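Local coordinates for protein LpxE (Aquifex aeolicus, PDB 6EBU) that probably removes the 1-phosphate group from lipid A as a membrane-embedded phosphatase of the PAP2 superfamily, at residues V32-F37 against G140-Y145. The protein carries 1 engineered substitution. Sequence-based numbering, arbitrary orientation.
Sequences VFFTHF and GYERIY. With BOG (octyl beta-D-glucopyranoside), chain D; BOG (octyl beta-D-glucopyranoside), chain F; SO4 (sulfate ion), chain B.
An aromatic cluster of Phe34, Tyr141 and Tyr145 joins helix 28-37 to the C-terminal end of helix 126-145 in this PAP2-family protein. The short helical segments cross at -119° with axes 10.1 Å apart, and the gap is bridged chiefly by the buried ring of Phe34. Its CG stands anti to the carbonyl carbon (chi1 -80°), which lays the ring against helix 126-145 in the notch between the side chains of Tyr141 and Tyr145. Glu142 CA sits over one face in a CH-pi contact, 4.2 Å from the ring centroid, while Phe33 CD2 lies over the opposite face. Phe34 CD1 meets Glu142 CB at 3.5 Å. At the far end of the ring, Phe34 CZ touches Tyr141 CD1 (3.6 Å); these two rings are nearly parallel but slid so far apart that they barely overlap. Phe34 CD2 instead comes over a face of the Tyr145 ring, 3.4 Å from Tyr145 CD2, with the planes oblique at 44°. The Tyr145 hydroxyl is hydrogen-bonded to Asp31 of helix 28-37 and to the His27 amide just before it, a second, polar link. An alanine in place of Phe34 would probably leave the Tyr145 face and the Glu142 backbone without their aromatic partner and let both tyrosine rings shift. Away from the cluster, the bent Glu142 side chain presents the syn lone pair of OE1 to Arg143 NH1 in a salt bridge of 2.8 Å, almost in the guanidinium plane. This probably helps orient Arg143, whose NE and NH2 both bind sulfate O1, with NH2 at 3.0 Å. Lys79, Arg86, His149 and the Gly108 amide also hold the sulfate, which probably marks where the substrate phosphate sits, in a basic pocket typical of PAP2 phosphatases.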
loop_
_atom_site.group_PDB
_atom_site.type_symbol
_atom_site.label_atom_id
_atom_site.label_comp_id
_atom_site.label_asym_id
_atom_site.label_seq_id
_atom_site.Cartn_x
_atom_site.Cartn_y
_atom_site.Cartn_z
ATOM N N VAL A 32 -1.723 -0.987 -18.337
ATOM C CA VAL A 32 -0.546 -1.839 -18.459
ATOM C C VAL A 32 0.478 -1.485 -17.388
ATOM O O VAL A 32 1.025 -2.367 -16.715
ATOM C CB VAL A 32 0.057 -1.731 -19.871
ATOM C CG1 VAL A 32 1.362 -2.505 -19.945
ATOM C CG2 VAL A 32 -0.928 -2.241 -20.913
ATOM N N PHE A 33 0.746 -0.188 -17.209
ATOM C CA PHE A 33 1.754 0.234 -16.242
ATOM C C PHE A 33 1.414 -0.252 -14.840
ATOM O O PHE A 33 2.265 -0.818 -14.144
ATOM C CB PHE A 33 1.902 1.756 -16.251
ATOM C CG PHE A 33 2.754 2.284 -15.128
ATOM C CD1 PHE A 33 4.135 2.320 -15.248
ATOM C CD2 PHE A 33 2.176 2.726 -13.947
ATOM C CE1 PHE A 33 4.925 2.797 -14.214
ATOM C CE2 PHE A 33 2.958 3.198 -12.910
ATOM C CZ PHE A 33 4.335 3.236 -13.044
ATOM N N PHE A 34 0.172 -0.034 -14.404
ATOM C CA PHE A 34 -0.198 -0.397 -13.041
ATOM C C PHE A 34 -0.316 -1.904 -12.870
ATOM O O PHE A 34 -0.100 -2.417 -11.767
ATOM C CB PHE A 34 -1.498 0.299 -12.645
ATOM C CG PHE A 34 -1.309 1.724 -12.230
ATOM C CD1 PHE A 34 -0.317 2.068 -11.327
ATOM C CD2 PHE A 34 -2.110 2.726 -12.752
ATOM C CE1 PHE A 34 -0.133 3.384 -10.942
ATOM C CE2 PHE A 34 -1.931 4.044 -12.374
ATOM C CZ PHE A 34 -0.941 4.373 -11.468
ATOM N N THR A 35 -0.654 -2.627 -13.938
ATOM C CA THR A 35 -0.639 -4.083 -13.875
ATOM C C THR A 35 0.783 -4.600 -13.700
ATOM O O THR A 35 1.037 -5.484 -12.874
ATOM C CB THR A 35 -1.280 -4.673 -15.131
ATOM O OG1 THR A 35 -2.653 -4.270 -15.200
ATOM C CG2 THR A 35 -1.207 -6.194 -15.111
ATOM N N HIS A 36 1.725 -4.053 -14.471
ATOM C CA HIS A 36 3.124 -4.443 -14.330
ATOM C C HIS A 36 3.687 -3.994 -12.987
ATOM O O HIS A 36 4.492 -4.706 -12.375
ATOM C CB HIS A 36 3.953 -3.854 -15.475
ATOM C CG HIS A 36 3.609 -4.402 -16.826
ATOM N ND1 HIS A 36 4.418 -4.221 -17.929
ATOM C CD2 HIS A 36 2.545 -5.122 -17.256
ATOM C CE1 HIS A 36 3.867 -4.807 -18.978
ATOM N NE2 HIS A 36 2.731 -5.361 -18.597
ATOM N N PHE A 37 3.262 -2.821 -12.510
ATOM C CA PHE A 37 3.817 -2.216 -11.307
ATOM C C PHE A 37 3.294 -2.847 -10.022
ATOM O O PHE A 37 3.961 -2.743 -8.987
ATOM C CB PHE A 37 3.508 -0.714 -11.301
ATOM C CG PHE A 37 4.334 0.078 -10.330
ATOM C CD1 PHE A 37 5.622 0.470 -10.655
ATOM C CD2 PHE A 37 3.818 0.444 -9.099
ATOM C CE1 PHE A 37 6.381 1.203 -9.767
ATOM C CE2 PHE A 37 4.575 1.176 -8.206
ATOM C CZ PHE A 37 5.858 1.556 -8.540
ATOM N N GLY A 140 -0.095 3.037 -3.635
ATOM C CA GLY A 140 -1.375 3.499 -3.123
ATOM C C GLY A 140 -2.310 3.955 -4.227
ATOM O O GLY A 140 -3.500 3.628 -4.221
ATOM N N TYR A 141 -1.781 4.707 -5.197
ATOM C CA TYR A 141 -2.597 5.113 -6.337
ATOM C C TYR A 141 -3.002 3.908 -7.176
ATOM O O TYR A 141 -4.114 3.865 -7.718
ATOM C CB TYR A 141 -1.841 6.135 -7.189
ATOM C CG TYR A 141 -2.712 6.881 -8.180
ATOM C CD1 TYR A 141 -3.127 6.279 -9.362
ATOM C CD2 TYR A 141 -3.118 8.187 -7.934
ATOM C CE1 TYR A 141 -3.923 6.951 -10.267
ATOM C CE2 TYR A 141 -3.915 8.870 -8.837
ATOM C CZ TYR A 141 -4.312 8.246 -10.003
ATOM O OH TYR A 141 -5.104 8.915 -10.908
ATOM N N GLU A 142 -2.116 2.918 -7.291
ATOM C CA GLU A 142 -2.418 1.747 -8.109
ATOM C C GLU A 142 -3.605 0.968 -7.550
ATOM O O GLU A 142 -4.446 0.476 -8.310
ATOM C CB GLU A 142 -1.182 0.852 -8.213
ATOM C CG GLU A 142 -1.436 -0.507 -8.828
ATOM C CD GLU A 142 -1.356 -1.617 -7.802
ATOM O OE1 GLU A 142 -2.355 -2.345 -7.627
ATOM O OE2 GLU A 142 -0.294 -1.751 -7.161
ATOM N N ARG A 143 -3.696 0.855 -6.221
ATOM C CA ARG A 143 -4.798 0.107 -5.621
ATOM C C ARG A 143 -6.143 0.743 -5.954
ATOM O O ARG A 143 -7.122 0.037 -6.225
ATOM C CB ARG A 143 -4.610 0.010 -4.105
ATOM C CG ARG A 143 -3.279 -0.591 -3.667
ATOM C CD ARG A 143 -2.946 -1.838 -4.464
ATOM N NE ARG A 143 -3.565 -3.033 -3.899
ATOM C CZ ARG A 143 -3.779 -4.155 -4.576
ATOM N NH1 ARG A 143 -3.430 -4.239 -5.851
ATOM N NH2 ARG A 143 -4.348 -5.194 -3.976
ATOM N N ILE A 144 -6.211 2.074 -5.943
ATOM C CA ILE A 144 -7.457 2.754 -6.281
ATOM C C ILE A 144 -7.727 2.656 -7.776
ATOM O O ILE A 144 -8.859 2.399 -8.200
ATOM C CB ILE A 144 -7.414 4.217 -5.807
ATOM C CG1 ILE A 144 -6.940 4.293 -4.355
ATOM C CG2 ILE A 144 -8.784 4.870 -5.955
ATOM C CD1 ILE A 144 -6.756 5.699 -3.855
ATOM N N TYR A 145 -6.692 2.855 -8.599
ATOM C CA TYR A 145 -6.868 2.752 -10.043
ATOM C C TYR A 145 -7.322 1.358 -10.452
ATOM O O TYR A 145 -8.108 1.213 -11.397
ATOM C CB TYR A 145 -5.568 3.121 -10.763
ATOM C CG TYR A 145 -5.707 3.137 -12.269
ATOM C CD1 TYR A 145 -6.101 4.291 -12.936
ATOM C CD2 TYR A 145 -5.462 1.996 -13.021
ATOM C CE1 TYR A 145 -6.239 4.308 -14.312
ATOM C CE2 TYR A 145 -5.596 2.003 -14.392
ATOM C CZ TYR A 145 -5.988 3.161 -15.035
ATOM O OH TYR A 145 -6.129 3.170 -16.405
HETATM O O1 BOG D . -0.696 9.877 4.042
HETATM C "C1'" BOG D . -0.238 9.840 2.691
HETATM C "C2'" BOG D . -1.178 8.944 1.853
HETATM C "C3'" BOG D . -0.577 8.721 0.429
HETATM C "C4'" BOG D . -1.471 7.717 -0.348
HETATM C "C5'" BOG D . -1.297 7.930 -1.866
HETATM C "C6'" BOG D . -2.595 7.530 -2.596
HETATM C "C7'" BOG D . -3.054 8.685 -3.483
HETATM C "C8'" BOG D . -4.123 8.191 -4.459
HETATM O O1 BOG F . -2.942 -9.258 -1.817
HETATM C "C1'" BOG F . -1.780 -8.559 -2.259
HETATM C "C2'" BOG F . -1.400 -9.044 -3.675
HETATM C "C3'" BOG F . -0.674 -7.898 -4.446
HETATM C "C4'" BOG F . -1.325 -7.702 -5.843
HETATM C "C5'" BOG F . -2.864 -7.783 -5.723
HETATM C "C6'" BOG F . -3.487 -7.962 -7.123
HETATM C "C7'" BOG F . -3.378 -9.419 -7.565
HETATM C "C8'" BOG F . -4.258 -10.293 -6.668
HETATM S S SO4 B . -4.431 -5.604 -0.211
HETATM O O1 SO4 B . -4.008 -4.503 -1.073
HETATM O O2 SO4 B . -5.331 -6.484 -0.946
HETATM O O3 SO4 B . -5.124 -5.054 0.951
HETATM O O4 SO4 B . -3.261 -6.359 0.229
#